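McyG protein (Microcystis aeruginosa PCC 7806, PDB 4R0M) binds phenylalanyl-adenylate and, as an adenylation–carrier didomain of microcystin synthetase, probably activates phenylalanine-like acids with ATP for transfer to its carrier domain. Local coordinates at residues 71-79 with 123-134; 51-62 with 84-95. All coordinates share one frame; numbering follows the deposited sequence.

Contact 1: 71-79 with 123-134; sequences HKVILQIAK and LDNPLILSDSEL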
loop_
_atom_site.group_PDB
_atom_site.type_symbol
_atom_site.label_atom_id
_atom_site.label_comp_id
_atom_site.label_asym_id
_atom_site.label_seq_id
_atom_site.Cartn_x
_atom_site.Cartn_y
_atom_site.Cartn_z
ATOM N N HIS A 71 -10.702 22.963 -6.589
ATOM C CA HIS A 71 -9.839 22.509 -7.676
ATOM C C HIS A 71 -8.981 21.361 -7.237
ATOM O O HIS A 71 -8.772 21.147 -6.041
ATOM C CB HIS A 71 -8.948 23.638 -8.195
ATOM C CG HIS A 71 -9.667 24.642 -9.069
ATOM N ND1 HIS A 71 -9.166 25.868 -9.321
ATOM C CD2 HIS A 71 -10.885 24.567 -9.747
ATOM C CE1 HIS A 71 -10.012 26.541 -10.124
ATOM N NE2 HIS A 71 -11.065 25.744 -10.383
ATOM N N LYS A 72 -8.473 20.613 -8.213
ATOM C CA LYS A 72 -7.589 19.488 -7.943
ATOM C C LYS A 72 -6.173 19.777 -8.423
ATOM O O LYS A 72 -5.979 20.471 -9.425
ATOM C CB LYS A 72 -8.142 18.215 -8.586
ATOM C CG LYS A 72 -9.315 17.616 -7.821
ATOM C CD LYS A 72 -10.171 16.712 -8.686
ATOM C CE LYS A 72 -11.361 17.454 -9.275
ATOM N NZ LYS A 72 -12.466 17.591 -8.288
ATOM N N VAL A 73 -5.190 19.271 -7.681
ATOM C CA VAL A 73 -3.780 19.350 -8.081
ATOM C C VAL A 73 -3.107 17.982 -7.947
ATOM O O VAL A 73 -3.313 17.272 -6.958
ATOM C CB VAL A 73 -2.981 20.423 -7.292
ATOM C CG1 VAL A 73 -3.540 21.816 -7.540
ATOM C CG2 VAL A 73 -2.959 20.117 -5.801
ATOM N N ILE A 74 -2.313 17.617 -8.951
ATOM C CA ILE A 74 -1.604 16.340 -8.954
ATOM C C ILE A 74 -0.285 16.458 -8.195
ATOM O O ILE A 74 0.442 17.436 -8.352
ATOM C CB ILE A 74 -1.362 15.819 -10.395
ATOM C CG1 ILE A 74 -2.699 15.466 -11.060
ATOM C CG2 ILE A 74 -0.422 14.614 -10.396
ATOM C CD1 ILE A 74 -2.588 15.002 -12.500
ATOM N N LEU A 75 0.011 15.460 -7.367
ATOM C CA LEU A 75 1.269 15.421 -6.621
ATOM C C LEU A 75 2.252 14.421 -7.219
ATOM O O LEU A 75 1.941 13.236 -7.379
ATOM C CB LEU A 75 1.019 15.105 -5.142
ATOM C CG LEU A 75 0.668 16.235 -4.165
ATOM C CD1 LEU A 75 -0.682 16.882 -4.456
ATOM C CD2 LEU A 75 0.720 15.719 -2.734
ATOM N N GLN A 76 3.434 14.927 -7.561
ATOM C CA GLN A 76 4.536 14.118 -8.070
ATOM C C GLN A 76 5.813 14.516 -7.331
ATOM O O GLN A 76 6.754 15.054 -7.917
ATOM C CB GLN A 76 4.686 14.308 -9.583
ATOM C CG GLN A 76 3.595 13.636 -10.403
ATOM C CD GLN A 76 3.804 12.138 -10.528
ATOM O OE1 GLN A 76 3.326 11.357 -9.702
ATOM N NE2 GLN A 76 4.536 11.732 -11.556
ATOM N N ILE A 77 5.823 14.245 -6.028
ATOM C CA ILE A 77 6.877 14.707 -5.134
ATOM C C ILE A 77 7.549 13.527 -4.436
ATOM O O ILE A 77 6.919 12.828 -3.638
ATOM C CB ILE A 77 6.314 15.679 -4.066
ATOM C CG1 ILE A 77 5.507 16.810 -4.724
ATOM C CG2 ILE A 77 7.439 16.238 -3.205
ATOM C CD1 ILE A 77 4.513 17.490 -3.804
ATOM N N ALA A 78 8.829 13.316 -4.737
ATOM C CA ALA A 78 9.599 12.225 -4.136
ATOM C C ALA A 78 10.157 12.598 -2.764
ATOM O O ALA A 78 10.281 11.742 -1.891
ATOM C CB ALA A 78 10.724 11.786 -5.063
ATOM N N LYS A 79 10.490 13.872 -2.585
ATOM C CA LYS A 79 11.056 14.360 -1.331
ATOM C C LYS A 79 9.972 14.525 -0.264
ATOM O O LYS A 79 9.064 15.346 -0.407
ATOM C CB LYS A 79 11.791 15.679 -1.566
ATOM C CG LYS A 79 12.797 16.040 -0.491
ATOM C CD LYS A 79 13.466 17.367 -0.813
ATOM C CE LYS A 79 14.399 17.811 0.300
ATOM N NZ LYS A 79 14.973 19.149 -0.008
ATOM N N LEU A 123 -8.881 14.539 -15.084
ATOM C CA LEU A 123 -9.118 15.693 -14.211
ATOM C C LEU A 123 -9.082 17.051 -14.922
ATOM O O LEU A 123 -8.998 18.095 -14.269
ATOM C CB LEU A 123 -8.117 15.693 -13.048
ATOM C CG LEU A 123 -8.086 14.519 -12.067
ATOM C CD1 LEU A 123 -7.004 14.749 -11.026
ATOM C CD2 LEU A 123 -9.436 14.315 -11.399
ATOM N N ASP A 124 -9.156 17.024 -16.254
ATOM C CA ASP A 124 -9.157 18.233 -17.096
ATOM C C ASP A 124 -7.936 19.137 -16.881
ATOM O O ASP A 124 -8.070 20.306 -16.509
ATOM C CB ASP A 124 -10.469 19.026 -16.938
ATOM C CG ASP A 124 -11.691 18.254 -17.429
ATOM O OD1 ASP A 124 -11.627 17.639 -18.519
ATOM O OD2 ASP A 124 -12.726 18.273 -16.726
ATOM N N ASN A 125 -6.750 18.575 -17.114
ATOM C CA ASN A 125 -5.481 19.323 -17.116
ATOM C C ASN A 125 -5.166 20.101 -15.827
ATOM O O ASN A 125 -4.972 21.317 -15.872
ATOM C CB ASN A 125 -5.405 20.271 -18.330
ATOM C CG ASN A 125 -5.649 19.566 -19.657
ATOM O OD1 ASN A 125 -6.202 18.465 -19.710
ATOM N ND2 ASN A 125 -5.237 20.214 -20.746
ATOM N N PRO A 126 -5.106 19.404 -14.676
ATOM C CA PRO A 126 -4.761 20.105 -13.443
ATOM C C PRO A 126 -3.259 20.351 -13.315
ATOM O O PRO A 126 -2.459 19.671 -13.966
ATOM C CB PRO A 126 -5.219 19.131 -12.359
ATOM C CG PRO A 126 -5.051 17.790 -12.983
ATOM C CD PRO A 126 -5.379 17.973 -14.436
ATOM N N LEU A 127 -2.896 21.315 -12.475
ATOM C CA LEU A 127 -1.505 21.626 -12.174
ATOM C C LEU A 127 -0.819 20.454 -11.471
ATOM O O LEU A 127 -1.446 19.728 -10.696
ATOM C CB LEU A 127 -1.426 22.892 -11.307
ATOM C CG LEU A 127 -0.068 23.372 -10.775
ATOM C CD1 LEU A 127 0.811 23.941 -11.884
ATOM C CD2 LEU A 127 -0.265 24.396 -9.667
ATOM N N ILE A 128 0.469 20.277 -11.753
ATOM C CA ILE A 128 1.256 19.208 -11.148
ATOM C C ILE A 128 2.284 19.787 -10.182
ATOM O O ILE A 128 3.085 20.647 -10.550
ATOM C CB ILE A 128 1.948 18.333 -12.217
ATOM C CG1 ILE A 128 0.905 17.718 -13.153
ATOM C CG2 ILE A 128 2.796 17.245 -11.562
ATOM C CD1 ILE A 128 1.463 17.244 -14.475
ATOM N N LEU A 129 2.230 19.315 -8.940
ATOM C CA LEU A 129 3.182 19.684 -7.903
ATOM C C LEU A 129 4.348 18.708 -7.928
ATOM O O LEU A 129 4.146 17.493 -7.923
ATOM C CB LEU A 129 2.505 19.630 -6.531
ATOM C CG LEU A 129 1.692 20.793 -5.945
ATOM C CD1 LEU A 129 0.447 21.015 -6.783
ATOM C CD2 LEU A 129 1.343 20.623 -4.476
ATOM N N SER A 130 5.565 19.238 -7.955
ATOM C CA SER A 130 6.761 18.403 -7.932
ATOM C C SER A 130 7.797 18.941 -6.947
ATOM O O SER A 130 7.540 19.919 -6.237
ATOM C CB SER A 130 7.356 18.290 -9.337
ATOM O OG SER A 130 8.332 17.267 -9.392
ATOM N N ASP A 131 8.952 18.281 -6.884
ATOM C CA ASP A 131 10.094 18.798 -6.133
ATOM C C ASP A 131 11.169 19.292 -7.103
ATOM O O ASP A 131 11.039 19.111 -8.315
ATOM C CB ASP A 131 10.640 17.757 -5.135
ATOM C CG ASP A 131 11.001 16.427 -5.790
ATOM O OD1 ASP A 131 11.616 16.429 -6.877
ATOM O OD2 ASP A 131 10.686 15.370 -5.200
ATOM N N SER A 132 12.217 19.916 -6.568
ATOM C CA SER A 132 13.271 20.529 -7.385
ATOM C C SER A 132 14.083 19.528 -8.217
ATOM O O SER A 132 14.631 19.882 -9.261
ATOM C CB SER A 132 14.201 21.372 -6.513
ATOM O OG SER A 132 13.483 22.414 -5.879
ATOM N N GLU A 133 14.153 18.285 -7.746
ATOM C CA GLU A 133 14.881 17.229 -8.443
ATOM C C GLU A 133 14.135 16.741 -9.696
ATOM O O GLU A 133 14.756 16.483 -10.730
ATOM C CB GLU A 133 15.152 16.057 -7.488
ATOM C CG GLU A 133 16.267 15.118 -7.935
ATOM C CD GLU A 133 16.275 13.798 -7.179
ATOM O OE1 GLU A 133 15.204 13.162 -7.057
ATOM O OE2 GLU A 133 17.362 13.384 -6.716
ATOM N N LEU A 134 12.810 16.636 -9.599
ATOM C CA LEU A 134 11.989 16.026 -10.649
ATOM C C LEU A 134 11.356 17.009 -11.629
ATOM O O LEU A 134 10.906 16.602 -12.702
ATOM C CB LEU A 134 10.885 15.163 -10.029
ATOM C CG LEU A 134 11.275 13.887 -9.281
ATOM C CD1 LEU A 134 10.124 13.449 -8.392
ATOM C CD2 LEU A 134 11.671 12.774 -10.240
#
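The carboxylate of Asp131 is gripped at OD2 by the backbone of 71-79 from both its faces. Ala78 N (2.8 Å) and Lys79 N (3.0 Å) both lie out of the carboxylate plane, on opposite faces, and both on the anti side of OD2. OD1 takes Leu134 N nearly head-on, an Asx motif. With both oxygens engaged, the group is probably restrained from turning about CB-CG. These bonds sit at the C-terminal end of two adjoining strands, 72-76 and 128-130, in a four-stranded parallel sheet whose helices pack on both faces, an α/β arrangement within the AMP-binding part of the chain. The first torsion of Asp131 (chi1 55°) sets CG between the backbone N and the carbonyl carbon, from where OD2 meets the two amides just ahead of helix 80-93; the positive end of that helix would probably favour the negative charge.

Back from Asp131 the strands pair in parallel register. Ile74 O accepts from Leu129 N at 2.7 Å, and Ile74 N donates to Leu127 O, while Gln76 N binds Leu129 O. Ile74 and Ile128 share one face, where Leu116 of helix 111-122 packs on Ile74 and Trp150 on Ile128; Ile74 CB is 4.0 Å from Ile128 CG1. Farther toward the strand starts, Ile74 CD1 leans on Pro126 CG (3.8 Å), and the Lys72 and Leu123 side chains cross at about a right angle, CD against CD2.

Leu75 and Leu129 belong to the face packed by helix 80-93. Leu129 CD1 reaches back along the sheet to Val73 CB, 3.5 Å away, while Ile77 CD1 rests on Leu129 CB. Next along, the Ser130 hydroxyl adds a bond: OG donates to Gln76 O at 3.1 Å, tilted 20° from the carbonyl plane.

Contact 2: 51-62 with 84-95; sequences LYQDALVILNGL and IPALWACFLGGI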
loop_
_atom_site.group_PDB
_atom_site.type_symbol
_atom_site.label_atom_id
_atom_site.label_comp_id
_atom_site.label_asym_id
_atom_site.label_seq_id
_atom_site.Cartn_x
_atom_site.Cartn_y
_atom_site.Cartn_z
ATOM N N LEU A 51 4.930 22.718 10.510
ATOM C CA LEU A 51 4.224 22.136 9.371
ATOM C C LEU A 51 3.050 23.021 8.957
ATOM O O LEU A 51 2.893 23.351 7.777
ATOM C CB LEU A 51 3.741 20.717 9.702
ATOM C CG LEU A 51 2.755 20.034 8.745
ATOM C CD1 LEU A 51 3.426 19.639 7.436
ATOM C CD2 LEU A 51 2.124 18.820 9.407
ATOM N N TYR A 52 2.245 23.411 9.943
ATOM C CA TYR A 52 1.110 24.304 9.730
ATOM C C TYR A 52 1.543 25.617 9.075
ATOM O O TYR A 52 0.924 26.063 8.109
ATOM C CB TYR A 52 0.383 24.557 11.059
ATOM C CG TYR A 52 -0.713 25.600 11.004
ATOM C CD1 TYR A 52 -1.967 25.299 10.472
ATOM C CD2 TYR A 52 -0.501 26.887 11.501
ATOM C CE1 TYR A 52 -2.972 26.253 10.427
ATOM C CE2 TYR A 52 -1.500 27.848 11.458
ATOM C CZ TYR A 52 -2.733 27.527 10.923
ATOM O OH TYR A 52 -3.727 28.479 10.877
ATOM N N GLN A 53 2.615 26.218 9.593
ATOM C CA GLN A 53 3.135 27.474 9.046
ATOM C C GLN A 53 3.668 27.295 7.627
ATOM O O GLN A 53 3.464 28.156 6.771
ATOM C CB GLN A 53 4.223 28.072 9.950
ATOM C CG GLN A 53 3.750 28.575 11.312
ATOM C CD GLN A 53 2.696 29.673 11.236
ATOM O OE1 GLN A 53 2.684 30.491 10.317
ATOM N NE2 GLN A 53 1.805 29.695 12.221
ATOM N N ASP A 54 4.346 26.171 7.389
ATOM C CA ASP A 54 4.884 25.828 6.071
ATOM C C ASP A 54 3.753 25.627 5.059
ATOM O O ASP A 54 3.808 26.145 3.940
ATOM C CB ASP A 54 5.752 24.569 6.175
ATOM C CG ASP A 54 6.639 24.346 4.956
ATOM O OD1 ASP A 54 6.755 25.245 4.094
ATOM O OD2 ASP A 54 7.236 23.251 4.871
ATOM N N ALA A 55 2.724 24.890 5.474
ATOM C CA ALA A 55 1.541 24.649 4.649
ATOM C C ALA A 55 0.843 25.940 4.206
ATOM O O ALA A 55 0.428 26.054 3.052
ATOM C CB ALA A 55 0.567 23.735 5.379
ATOM N N LEU A 56 0.729 26.907 5.118
ATOM C CA LEU A 56 0.112 28.207 4.815
ATOM C C LEU A 56 0.867 28.974 3.731
ATOM O O LEU A 56 0.251 29.622 2.881
ATOM C CB LEU A 56 0.002 29.076 6.076
ATOM C CG LEU A 56 -1.039 28.742 7.149
ATOM C CD1 LEU A 56 -0.902 29.697 8.326
ATOM C CD2 LEU A 56 -2.454 28.787 6.593
ATOM N N VAL A 57 2.197 28.901 3.779
ATOM C CA VAL A 57 3.058 29.559 2.795
ATOM C C VAL A 57 2.860 28.931 1.416
ATOM O O VAL A 57 2.689 29.644 0.426
ATOM C CB VAL A 57 4.551 29.503 3.204
ATOM C CG1 VAL A 57 5.440 30.098 2.119
ATOM C CG2 VAL A 57 4.777 30.232 4.523
ATOM N N ILE A 58 2.873 27.598 1.368
ATOM C CA ILE A 58 2.654 26.851 0.128
ATOM C C ILE A 58 1.248 27.111 -0.409
ATOM O O ILE A 58 1.069 27.322 -1.612
ATOM C CB ILE A 58 2.890 25.333 0.322
ATOM C CG1 ILE A 58 4.357 25.067 0.674
ATOM C CG2 ILE A 58 2.498 24.554 -0.931
ATOM C CD1 ILE A 58 4.582 23.819 1.498
ATOM N N LEU A 59 0.264 27.104 0.492
ATOM C CA LEU A 59 -1.124 27.399 0.142
ATOM C C LEU A 59 -1.275 28.765 -0.529
ATOM O O LEU A 59 -2.002 28.898 -1.515
ATOM C CB LEU A 59 -2.030 27.311 1.376
ATOM C CG LEU A 59 -3.517 27.656 1.223
ATOM C CD1 LEU A 59 -4.182 26.872 0.095
ATOM C CD2 LEU A 59 -4.243 27.429 2.540
ATOM N N ASN A 60 -0.590 29.770 0.013
ATOM C CA ASN A 60 -0.586 31.107 -0.572
ATOM C C ASN A 60 0.034 31.105 -1.968
ATOM O O ASN A 60 -0.458 31.780 -2.874
ATOM C CB ASN A 60 0.141 32.098 0.342
ATOM C CG ASN A 60 0.071 33.524 -0.172
ATOM O OD1 ASN A 60 -1.013 34.063 -0.407
ATOM N ND2 ASN A 60 1.232 34.142 -0.352
ATOM N N GLY A 61 1.111 30.337 -2.128
ATOM C CA GLY A 61 1.729 30.116 -3.432
ATOM C C GLY A 61 0.761 29.496 -4.420
ATOM O O GLY A 61 0.715 29.895 -5.583
ATOM N N LEU A 62 -0.015 28.520 -3.951
ATOM C CA LEU A 62 -1.039 27.879 -4.776
ATOM C C LEU A 62 -2.111 28.876 -5.219
ATOM O O LEU A 62 -2.446 28.944 -6.404
ATOM C CB LEU A 62 -1.675 26.690 -4.042
ATOM C CG LEU A 62 -0.830 25.421 -3.873
ATOM C CD1 LEU A 62 -1.413 24.522 -2.794
ATOM C CD2 LEU A 62 -0.695 24.664 -5.188
ATOM N N ILE A 84 4.535 16.196 2.347
ATOM C CA ILE A 84 3.616 16.380 3.476
ATOM C C ILE A 84 3.162 17.843 3.668
ATOM O O ILE A 84 1.962 18.094 3.788
ATOM C CB ILE A 84 4.172 15.758 4.780
ATOM C CG1 ILE A 84 4.350 14.243 4.603
ATOM C CG2 ILE A 84 3.244 16.038 5.952
ATOM C CD1 ILE A 84 5.237 13.577 5.634
ATOM N N PRO A 85 4.104 18.810 3.674
ATOM C CA PRO A 85 3.649 20.199 3.748
ATOM C C PRO A 85 2.739 20.621 2.589
ATOM O O PRO A 85 1.789 21.376 2.806
ATOM C CB PRO A 85 4.958 20.992 3.741
ATOM C CG PRO A 85 5.943 20.063 4.360
ATOM C CD PRO A 85 5.572 18.719 3.806
ATOM N N ALA A 86 3.020 20.131 1.381
ATOM C CA ALA A 86 2.191 20.430 0.209
ATOM C C ALA A 86 0.816 19.766 0.283
ATOM O O ALA A 86 -0.181 20.343 -0.158
ATOM C CB ALA A 86 2.904 20.023 -1.070
ATOM N N LEU A 87 0.773 18.554 0.832
ATOM C CA LEU A 87 -0.480 17.823 1.023
ATOM C C LEU A 87 -1.391 18.553 2.010
ATOM O O LEU A 87 -2.591 18.721 1.756
ATOM C CB LEU A 87 -0.203 16.397 1.514
ATOM C CG LEU A 87 -1.400 15.470 1.746
ATOM C CD1 LEU A 87 -1.858 14.822 0.447
ATOM C CD2 LEU A 87 -1.049 14.405 2.774
ATOM N N TRP A 88 -0.809 18.979 3.132
ATOM C CA TRP A 88 -1.530 19.732 4.155
ATOM C C TRP A 88 -1.897 21.115 3.707
ATOM O O TRP A 88 -2.935 21.640 4.110
ATOM C CB TRP A 88 -0.744 19.765 5.461
ATOM C CG TRP A 88 -0.910 18.491 6.249
ATOM C CD1 TRP A 88 -0.003 17.444 6.377
ATOM C CD2 TRP A 88 -2.085 18.073 7.025
ATOM N NE1 TRP A 88 -0.516 16.442 7.166
ATOM C CE2 TRP A 88 -1.761 16.755 7.584
ATOM C CE3 TRP A 88 -3.326 18.640 7.307
ATOM C CZ2 TRP A 88 -2.653 16.058 8.387
ATOM C CZ3 TRP A 88 -4.218 17.926 8.116
ATOM C CH2 TRP A 88 -3.887 16.666 8.641
ATOM N N ALA A 89 -1.065 21.712 2.857
ATOM C CA ALA A 89 -1.401 22.988 2.226
ATOM C C ALA A 89 -2.739 22.886 1.495
ATOM O O ALA A 89 -3.614 23.738 1.668
ATOM C CB ALA A 89 -0.305 23.420 1.268
ATOM N N CYS A 90 -2.881 21.833 0.690
ATOM C CA CYS A 90 -4.109 21.546 -0.042
ATOM C C CYS A 90 -5.283 21.295 0.902
ATOM O O CYS A 90 -6.387 21.803 0.674
ATOM C CB CYS A 90 -3.909 20.341 -0.972
ATOM S SG CYS A 90 -2.724 20.615 -2.313
ATOM N N PHE A 91 -5.046 20.520 1.959
ATOM C CA PHE A 91 -6.087 20.240 2.956
ATOM C C PHE A 91 -6.652 21.526 3.570
ATOM O O PHE A 91 -7.871 21.691 3.658
ATOM C CB PHE A 91 -5.567 19.314 4.062
ATOM C CG PHE A 91 -5.366 17.882 3.632
ATOM C CD1 PHE A 91 -6.048 17.352 2.539
ATOM C CD2 PHE A 91 -4.514 17.049 4.349
ATOM C CE1 PHE A 91 -5.864 16.028 2.160
ATOM C CE2 PHE A 91 -4.329 15.725 3.975
ATOM C CZ PHE A 91 -5.003 15.213 2.877
ATOM N N LEU A 92 -5.760 22.432 3.972
ATOM C CA LEU A 92 -6.146 23.687 4.620
ATOM C C LEU A 92 -6.926 24.628 3.703
ATOM O O LEU A 92 -7.826 25.335 4.158
ATOM C CB LEU A 92 -4.918 24.414 5.176
ATOM C CG LEU A 92 -4.058 23.781 6.275
ATOM C CD1 LEU A 92 -2.841 24.654 6.533
ATOM C CD2 LEU A 92 -4.831 23.560 7.566
ATOM N N GLY A 93 -6.583 24.635 2.416
ATOM C CA GLY A 93 -7.219 25.540 1.459
ATOM C C GLY A 93 -8.455 25.003 0.766
ATOM O O GLY A 93 -9.061 25.697 -0.050
ATOM N N GLY A 94 -8.834 23.770 1.087
ATOM C CA GLY A 94 -9.949 23.110 0.413
ATOM C C GLY A 94 -9.636 22.735 -1.026
ATOM O O GLY A 94 -10.546 22.552 -1.836
ATOM N N ILE A 95 -8.345 22.643 -1.344
ATOM C CA ILE A 95 -7.879 22.154 -2.639
ATOM C C ILE A 95 -7.666 20.652 -2.493
ATOM O O ILE A 95 -7.099 20.200 -1.501
ATOM C CB ILE A 95 -6.559 22.841 -3.063
ATOM C CG1 ILE A 95 -6.767 24.352 -3.227
ATOM C CG2 ILE A 95 -6.015 22.237 -4.354
ATOM C CD1 ILE A 95 -5.493 25.166 -3.149
#
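Ala55 and Ala89 bring the two helices together, and the contact is apolar almost throughout. Their CA atoms are 4.2 Å apart, and the axes approach to 7.8 Å at a crossing angle of -70°. Small residues at the crossing let backbone and methyl meet directly: Ala89 CB sits 3.3 Å from Ala55 O, within a hole formed by Ala55, Ile58, Leu59 and Leu62. In return the methyl of Ala55 enters a hole between Pro85, Trp88, Ala89 and Leu92. Leu92 is a third knob, its CD1 pressed on Ala55 CB (3.7 Å) and flanked by Tyr52, Leu56 and Leu59.

Such mutual insertion is knobs-into-holes packing, here between steeply crossed helices. It joins helix 48-64 to helix 80-93 in the AMP-binding part of the chain, with helix 227-240 lying beyond Trp88 and Leu87.

Branched side chains fill the margins. Leu59 carries CG anti to its own nitrogen (chi1 177°), which lays CD1 on the bare CA of Gly93, 3.6 Å off, near Ile95 CD1. Ile58 CD1 reaches Pro85 CB at 3.6 Å, and Leu62 CD1 touches both Cys90 SG and Ile95 CD1.

Aromatic contacts gather toward the start of helix segment 51-62. Leu51 CD2 stands over a face of the Trp88 indole, a CH-pi contact 4.3 Å from the centroid of the five-membered ring, and Leu51 crosses Trp88 at about a right angle. Ile84 CG2 meets that indole at its edge, in plane, and is also met by Leu51 CD1.

Asp54 adds a polar side chain at the margin. Its OD2 forms a salt bridge with Arg159 and a hydrogen bond with Gln46, while the same oxygen lies against the Pro85 ring, 3.4 Å from CB.

Reading from the N terminus, the segments come in the order 51-62, 71-79, 84-95 and 123-134, so the two contacts cross. Contact 2 closes the loop from helix 48-64 through strand 72-76 to helix 80-93; contact 1 begins inside that loop and closes a longer one, which carries helix 80-93, strand 96-99 and helix 111-122 before strand 128-130. Strand 72-76 thus lies within the loop closed by contact 2, and helix 80-93 within that closed by contact 1. The contacts also touch directly: Val73 CG2 packs 3.5 Å from Cys90 SG, and Leu129 CD2 3.8 Å from Ala86 CB. Together they fasten the crossed helices to one face of the parallel sheet.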